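PDB 2Z4T: beta-galactoside alpha-2,6-sialyltransferase from Photobacterium sp., which probably transfers sialic acid from CMP-sialic acid to the 6-position of galactose in acceptors such as lactose, releasing CMP. Local coordinates for residues 52-63 and 88-99. Sequence-based numbering, arbitrary orientation.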
ATOM      1  N   PHE A  52      16.397  22.925 -42.468  1.00 57.39           N
ATOM      2  CA  PHE A  52      16.940  21.815 -43.268  1.00 55.13           C
ATOM      3  C   PHE A  52      16.712  21.905 -44.770  1.00 54.31           C
ATOM      4  O   PHE A  52      15.619  22.180 -45.220  1.00 54.08           O
ATOM      5  CB  PHE A  52      16.426  20.470 -42.747  1.00 54.28           C
ATOM      6  CG  PHE A  52      17.032  20.058 -41.434  1.00 53.27           C
ATOM      7  CD1 PHE A  52      18.284  19.455 -41.391  1.00 51.86           C
ATOM      8  CD2 PHE A  52      16.355  20.275 -40.238  1.00 51.77           C
ATOM      9  CE1 PHE A  52      18.850  19.085 -40.177  1.00 51.75           C
ATOM     10  CE2 PHE A  52      16.913  19.898 -39.019  1.00 51.30           C
ATOM     11  CZ  PHE A  52      18.160  19.305 -38.987  1.00 51.34           C
ATOM     12  N   THR A  53      17.758  21.637 -45.535  1.00 53.56           N
ATOM     13  CA  THR A  53      17.691  21.601 -46.987  1.00 53.41           C
ATOM     14  C   THR A  53      17.119  20.267 -47.521  1.00 53.18           C
ATOM     15  O   THR A  53      16.164  20.259 -48.297  1.00 52.83           O
ATOM     16  CB  THR A  53      19.100  21.827 -47.574  1.00 53.41           C
ATOM     17  OG1 THR A  53      19.613  23.079 -47.111  1.00 54.10           O
ATOM     18  CG2 THR A  53      19.076  21.817 -49.097  1.00 53.84           C
ATOM     19  N   LYS A  54      17.779  19.167 -47.141  1.00 52.63           N
ATOM     20  CA  LYS A  54      17.384  17.777 -47.373  1.00 51.77           C
ATOM     21  C   LYS A  54      16.968  17.505 -45.925  1.00 50.28           C
ATOM     22  O   LYS A  54      17.609  18.060 -45.036  1.00 50.27           O
ATOM     23  CB  LYS A  54      18.598  17.011 -47.878  1.00 51.89           C
ATOM     24  CG  LYS A  54      18.991  17.407 -49.306  1.00 52.99           C
ATOM     25  CD  LYS A  54      20.464  17.118 -49.679  1.00 53.82           C
ATOM     26  CE  LYS A  54      20.725  15.645 -50.091  1.00 57.56           C
ATOM     27  NZ  LYS A  54      19.954  15.088 -51.272  1.00 59.32           N
ATOM     28  N   HIS A  55      16.041  16.605 -45.608  1.00 48.36           N
ATOM     29  CA  HIS A  55      16.295  15.351 -44.947  1.00 46.57           C
ATOM     30  C   HIS A  55      15.671  14.020 -45.365  1.00 45.20           C
ATOM     31  O   HIS A  55      15.023  13.886 -46.402  1.00 45.04           O
ATOM     32  CB  HIS A  55      15.665  15.608 -43.573  1.00 47.15           C
ATOM     33  CG  HIS A  55      14.165  15.530 -43.595  1.00 49.01           C
ATOM     34  ND1 HIS A  55      13.390  16.276 -44.463  1.00 50.92           N
ATOM     35  CD2 HIS A  55      13.301  14.748 -42.905  1.00 50.41           C
ATOM     36  CE1 HIS A  55      12.115  15.971 -44.291  1.00 50.77           C
ATOM     37  NE2 HIS A  55      12.034  15.047 -43.349  1.00 50.47           N
ATOM     38  N   SER A  56      15.850  13.042 -44.474  1.00 43.37           N
ATOM     39  CA  SER A  56      15.278  11.704 -44.611  1.00 41.66           C
ATOM     40  C   SER A  56      14.945  11.095 -43.248  1.00 40.81           C
ATOM     41  O   SER A  56      15.706  11.250 -42.285  1.00 40.07           O
ATOM     42  CB  SER A  56      16.234  10.769 -45.375  1.00 41.61           C
ATOM     43  OG  SER A  56      17.403  10.461 -44.615  1.00 39.89           O
ATOM     44  N   TRP A  57      13.792  10.425 -43.190  1.00 39.69           N
ATOM     45  CA  TRP A  57      13.424   9.518 -42.097  1.00 38.91           C
ATOM     46  C   TRP A  57      13.296   8.096 -42.649  1.00 38.53           C
ATOM     47  O   TRP A  57      12.705   7.883 -43.715  1.00 38.47           O
ATOM     48  CB  TRP A  57      12.097   9.904 -41.478  1.00 38.44           C
ATOM     49  CG  TRP A  57      12.157  10.938 -40.411  1.00 38.86           C
ATOM     50  CD1 TRP A  57      11.715  12.230 -40.500  1.00 37.58           C
ATOM     51  CD2 TRP A  57      12.650  10.767 -39.065  1.00 38.43           C
ATOM     52  NE1 TRP A  57      11.900  12.869 -39.292  1.00 38.30           N
ATOM     53  CE2 TRP A  57      12.470  11.999 -38.397  1.00 37.67           C
ATOM     54  CE3 TRP A  57      13.231   9.695 -38.365  1.00 38.25           C
ATOM     55  CZ2 TRP A  57      12.869  12.199 -37.065  1.00 37.75           C
ATOM     56  CZ3 TRP A  57      13.608   9.888 -37.023  1.00 38.46           C
ATOM     57  CH2 TRP A  57      13.424  11.137 -36.394  1.00 37.78           C
ATOM     58  N   VAL A  58      13.854   7.124 -41.933  1.00 37.85           N
ATOM     59  CA  VAL A  58      13.863   5.749 -42.419  1.00 37.25           C
ATOM     60  C   VAL A  58      13.609   4.770 -41.283  1.00 37.65           C
ATOM     61  O   VAL A  58      14.296   4.788 -40.254  1.00 37.40           O
ATOM     62  CB  VAL A  58      15.184   5.395 -43.127  1.00 36.99           C
ATOM     63  CG1 VAL A  58      15.195   3.910 -43.524  1.00 37.10           C
ATOM     64  CG2 VAL A  58      15.394   6.268 -44.350  1.00 36.06           C
ATOM     65  N   GLN A  59      12.611   3.909 -41.461  1.00 38.13           N
ATOM     66  CA  GLN A  59      12.424   2.834 -40.509  1.00 38.17           C
ATOM     67  C   GLN A  59      13.520   1.805 -40.730  1.00 38.22           C
ATOM     68  O   GLN A  59      13.762   1.325 -41.841  1.00 38.18           O
ATOM     69  CB  GLN A  59      11.057   2.193 -40.600  1.00 38.06           C
ATOM     70  CG  GLN A  59      10.850   1.193 -39.487  1.00 37.69           C
ATOM     71  CD  GLN A  59       9.495   0.560 -39.515  1.00 39.44           C
ATOM     72  OE1 GLN A  59       9.341  -0.602 -39.138  1.00 42.16           O
ATOM     73  NE2 GLN A  59       8.495   1.313 -39.954  1.00 37.94           N
ATOM     74  N   THR A  60      14.156   1.463 -39.636  1.00 38.27           N
ATOM     75  CA  THR A  60      15.437   0.844 -39.682  1.00 39.21           C
ATOM     76  C   THR A  60      15.442  -0.503 -38.934  1.00 39.40           C
ATOM     77  O   THR A  60      16.301  -1.345 -39.150  1.00 39.14           O
ATOM     78  CB  THR A  60      16.440   1.918 -39.214  1.00 39.55           C
ATOM     79  OG1 THR A  60      17.199   2.350 -40.352  1.00 41.16           O
ATOM     80  CG2 THR A  60      17.318   1.470 -38.133  1.00 39.67           C
ATOM     81  N   CYS A  61      14.440  -0.713 -38.091  1.00 39.62           N
ATOM     82  CA  CYS A  61      14.207  -2.008 -37.513  1.00 40.76           C
ATOM     83  C   CYS A  61      12.751  -2.058 -37.084  1.00 41.10           C
ATOM     84  O   CYS A  61      12.111  -1.021 -36.951  1.00 41.50           O
ATOM     85  CB  CYS A  61      15.150  -2.259 -36.330  1.00 41.01           C
ATOM     86  SG  CYS A  61      14.539  -1.693 -34.744  1.00 42.74           S
ATOM     87  N   GLY A  62      12.232  -3.261 -36.876  1.00 41.20           N
ATOM     88  CA  GLY A  62      10.841  -3.450 -36.500  1.00 41.47           C
ATOM     89  C   GLY A  62      10.105  -4.156 -37.614  1.00 42.04           C
ATOM     90  O   GLY A  62      10.376  -3.933 -38.789  1.00 41.73           O
ATOM     91  N   THR A  63       9.171  -5.022 -37.261  1.00 42.53           N
ATOM     92  CA  THR A  63       8.542  -5.805 -38.300  1.00 43.16           C
ATOM     93  C   THR A  63       7.387  -5.088 -39.041  1.00 43.73           C
ATOM     94  O   THR A  63       7.388  -5.058 -40.256  1.00 43.90           O
ATOM     95  CB  THR A  63       8.286  -7.293 -37.891  1.00 43.03           C
ATOM     96  OG1 THR A  63       6.917  -7.643 -38.111  1.00 44.62           O
ATOM     97  CG2 THR A  63       8.632  -7.542 -36.480  1.00 40.47           C
ATOM     98  N   GLU A  88       8.010  -5.253 -28.746  1.00 42.46           N
ATOM     99  CA  GLU A  88       8.922  -5.172 -29.863  1.00 42.54           C
ATOM    100  C   GLU A  88       9.514  -3.775 -30.001  1.00 42.66           C
ATOM    101  O   GLU A  88       8.797  -2.788 -29.883  1.00 41.99           O
ATOM    102  CB  GLU A  88       8.202  -5.558 -31.161  1.00 42.10           C
ATOM    103  CG  GLU A  88       9.170  -5.693 -32.315  1.00 42.77           C
ATOM    104  CD  GLU A  88       8.513  -5.917 -33.673  1.00 42.78           C
ATOM    105  OE1 GLU A  88       9.287  -6.106 -34.635  1.00 40.63           O
ATOM    106  OE2 GLU A  88       7.260  -5.876 -33.789  1.00 42.08           O
ATOM    107  N   LYS A  89      10.816  -3.720 -30.284  1.00 43.18           N
ATOM    108  CA  LYS A  89      11.514  -2.468 -30.566  1.00 44.63           C
ATOM    109  C   LYS A  89      11.407  -2.072 -32.031  1.00 43.84           C
ATOM    110  O   LYS A  89      11.503  -2.923 -32.921  1.00 44.00           O
ATOM    111  CB  LYS A  89      12.995  -2.539 -30.112  1.00 45.09           C
ATOM    112  CG  LYS A  89      13.115  -2.635 -28.553  1.00 46.92           C
ATOM    113  CD  LYS A  89      14.560  -2.749 -28.028  1.00 47.08           C
ATOM    114  CE  LYS A  89      14.594  -3.024 -26.499  1.00 48.67           C
ATOM    115  NZ  LYS A  89      13.946  -4.327 -26.181  1.00 50.02           N
ATOM    116  N   TYR A  90      11.172  -0.778 -32.260  1.00 43.18           N
ATOM    117  CA  TYR A  90      11.130  -0.190 -33.605  1.00 42.82           C
ATOM    118  C   TYR A  90      12.196   0.909 -33.705  1.00 42.74           C
ATOM    119  O   TYR A  90      12.373   1.679 -32.759  1.00 43.03           O
ATOM    120  CB  TYR A  90       9.711   0.332 -33.936  1.00 42.43           C
ATOM    121  CG  TYR A  90       8.784  -0.789 -34.335  1.00 42.36           C
ATOM    122  CD1 TYR A  90       8.227  -1.627 -33.377  1.00 41.98           C
ATOM    123  CD2 TYR A  90       8.519  -1.055 -35.680  1.00 42.44           C
ATOM    124  CE1 TYR A  90       7.418  -2.698 -33.743  1.00 43.51           C
ATOM    125  CE2 TYR A  90       7.712  -2.117 -36.059  1.00 41.82           C
ATOM    126  CZ  TYR A  90       7.164  -2.933 -35.097  1.00 42.56           C
ATOM    127  OH  TYR A  90       6.374  -3.982 -35.477  1.00 40.90           O
ATOM    128  N   CYS A  91      12.904   0.966 -34.833  1.00 42.15           N
ATOM    129  CA  CYS A  91      13.982   1.933 -35.034  1.00 41.80           C
ATOM    130  C   CYS A  91      13.721   2.860 -36.215  1.00 41.75           C
ATOM    131  O   CYS A  91      13.221   2.433 -37.260  1.00 41.47           O
ATOM    132  CB  CYS A  91      15.290   1.222 -35.326  1.00 42.16           C
ATOM    133  SG  CYS A  91      15.744  -0.099 -34.222  1.00 43.05           S
ATOM    134  N   PHE A  92      14.106   4.125 -36.046  1.00 41.78           N
ATOM    135  CA  PHE A  92      13.968   5.156 -37.074  1.00 41.47           C
ATOM    136  C   PHE A  92      15.227   6.011 -37.099  1.00 41.96           C
ATOM    137  O   PHE A  92      15.682   6.503 -36.057  1.00 42.62           O
ATOM    138  CB  PHE A  92      12.717   6.008 -36.814  1.00 41.10           C
ATOM    139  CG  PHE A  92      11.450   5.206 -36.769  1.00 40.85           C
ATOM    140  CD1 PHE A  92      10.972   4.711 -35.567  1.00 40.79           C
ATOM    141  CD2 PHE A  92      10.767   4.892 -37.940  1.00 41.62           C
ATOM    142  CE1 PHE A  92       9.808   3.938 -35.514  1.00 41.75           C
ATOM    143  CE2 PHE A  92       9.600   4.111 -37.902  1.00 42.20           C
ATOM    144  CZ  PHE A  92       9.121   3.633 -36.688  1.00 41.70           C
ATOM    145  N   ASP A  93      15.805   6.172 -38.280  1.00 41.92           N
ATOM    146  CA  ASP A  93      17.013   6.971 -38.417  1.00 42.22           C
ATOM    147  C   ASP A  93      16.715   8.252 -39.160  1.00 42.13           C
ATOM    148  O   ASP A  93      16.284   8.205 -40.312  1.00 42.23           O
ATOM    149  CB  ASP A  93      18.075   6.198 -39.203  1.00 42.41           C
ATOM    150  CG  ASP A  93      18.521   4.930 -38.503  1.00 42.92           C
ATOM    151  OD1 ASP A  93      19.574   4.396 -38.918  1.00 43.56           O
ATOM    152  OD2 ASP A  93      17.827   4.464 -37.573  1.00 41.70           O
ATOM    153  N   PHE A  94      16.964   9.390 -38.516  1.00 42.06           N
ATOM    154  CA  PHE A  94      16.835  10.705 -39.169  1.00 42.08           C
ATOM    155  C   PHE A  94      18.180  11.185 -39.701  1.00 41.78           C
ATOM    156  O   PHE A  94      19.182  11.137 -38.983  1.00 41.65           O
ATOM    157  CB  PHE A  94      16.270  11.736 -38.183  1.00 42.18           C
ATOM    158  CG  PHE A  94      16.372  13.173 -38.654  1.00 43.74           C
ATOM    159  CD1 PHE A  94      15.365  13.743 -39.424  1.00 44.52           C
ATOM    160  CD2 PHE A  94      17.463  13.976 -38.284  1.00 44.01           C
ATOM    161  CE1 PHE A  94      15.459  15.083 -39.851  1.00 45.91           C
ATOM    162  CE2 PHE A  94      17.554  15.312 -38.710  1.00 44.24           C
ATOM    163  CZ  PHE A  94      16.556  15.861 -39.488  1.00 43.39           C
ATOM    164  N   ASN A  95      18.201  11.650 -40.948  1.00 41.79           N
ATOM    165  CA  ASN A  95      19.365  12.374 -41.489  1.00 41.96           C
ATOM    166  C   ASN A  95      18.955  13.733 -42.017  1.00 42.34           C
ATOM    167  O   ASN A  95      17.943  13.851 -42.704  1.00 42.16           O
ATOM    168  CB  ASN A  95      20.067  11.598 -42.608  1.00 41.22           C
ATOM    169  CG  ASN A  95      20.962  10.483 -42.086  1.00 42.77           C
ATOM    170  OD1 ASN A  95      22.088  10.722 -41.654  1.00 41.21           O
ATOM    171  ND2 ASN A  95      20.457   9.244 -42.132  1.00 43.78           N
ATOM    172  N   GLY A  96      19.747  14.756 -41.716  1.00 42.96           N
ATOM    173  CA  GLY A  96      19.505  16.081 -42.268  1.00 43.40           C
ATOM    174  C   GLY A  96      20.747  16.873 -42.622  1.00 44.04           C
ATOM    175  O   GLY A  96      21.828  16.680 -42.047  1.00 43.43           O
ATOM    176  N   VAL A  97      20.588  17.758 -43.597  1.00 44.59           N
ATOM    177  CA  VAL A  97      21.592  18.754 -43.895  1.00 45.55           C
ATOM    178  C   VAL A  97      20.966  20.129 -43.709  1.00 46.30           C
ATOM    179  O   VAL A  97      19.988  20.465 -44.366  1.00 46.61           O
ATOM    180  CB  VAL A  97      22.125  18.620 -45.320  1.00 45.51           C
ATOM    181  CG1 VAL A  97      23.272  19.630 -45.547  1.00 46.52           C
ATOM    182  CG2 VAL A  97      22.596  17.201 -45.571  1.00 44.80           C
ATOM    183  N   SER A  98      21.513  20.919 -42.801  1.00 47.41           N
ATOM    184  CA  SER A  98      20.976  22.250 -42.575  1.00 48.54           C
ATOM    185  C   SER A  98      21.274  23.165 -43.767  1.00 49.43           C
ATOM    186  O   SER A  98      21.970  22.785 -44.723  1.00 49.43           O
ATOM    187  CB  SER A  98      21.497  22.850 -41.265  1.00 48.27           C
ATOM    188  OG  SER A  98      22.886  23.124 -41.337  1.00 48.90           O
ATOM    189  N   ASN A  99      20.717  24.368 -43.723  1.00 50.52           N
ATOM    190  CA  ASN A  99      21.036  25.372 -44.735  1.00 51.94           C
ATOM    191  C   ASN A  99      22.480  25.904 -44.571  1.00 51.66           C
ATOM    192  O   ASN A  99      22.970  26.659 -45.411  1.00 51.39           O
ATOM    193  CB  ASN A  99      19.985  26.494 -44.734  1.00 52.42           C
ATOM    194  CG  ASN A  99      19.849  27.193 -43.379  1.00 55.02           C
ATOM    195  OD1 ASN A  99      19.732  28.413 -43.341  1.00 60.05           O
ATOM    196  ND2 ASN A  99      19.862  26.437 -42.270  1.00 55.87           N
TER
HETATM  197  O   HOH W   1      17.519   8.634 -42.551  1.00 24.53           O
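Two antiparallel strands of the N-terminal immunoglobulin-like beta-sandwich meet here, W57 pairing with F94. Backbone bonds join S56 with N95 and V58 with D93 in both directions; S56 N to N95 O is 2.9 Å. A classic beta bulge follows, where T60 and C61 both face C91. T60 N donates to C91 O at 2.7 Å, and the bond from C61 N to the same oxygen is weak. Within the bulge, C61 SG and C91 SG are bonded at 2.1 Å.

The face of W57 and F94 carries an aromatic cluster with F52 and H55. F94 CB sits over the six-membered ring of W57, 3.4 Å from the ring centroid, a CH-pi contact. The F94 ring swings away from its own backbone N (chi1 168°) and reaches F52. Its edge meets the F52 face in a T-shaped pair, planes at 83°. W57 NE1 is bonded to I75 O. Further along, G62 CA lies over one face of Y90, 3.7 Å from its centroid.

On the other face, a water bridges S56 OG, D93 O and N95 ND2. It lies 2.6 Å from D93 O, to which it donates. Strand 103-122 pairs with the other edge of strand 88-98. The disulfide links neighbouring strands of one sheet, unlike the classical immunoglobulin one. Adjacent antiparallel strands with one face packed inward, here on P44 and I45, are characteristic of an immunoglobulin-like beta-sandwich.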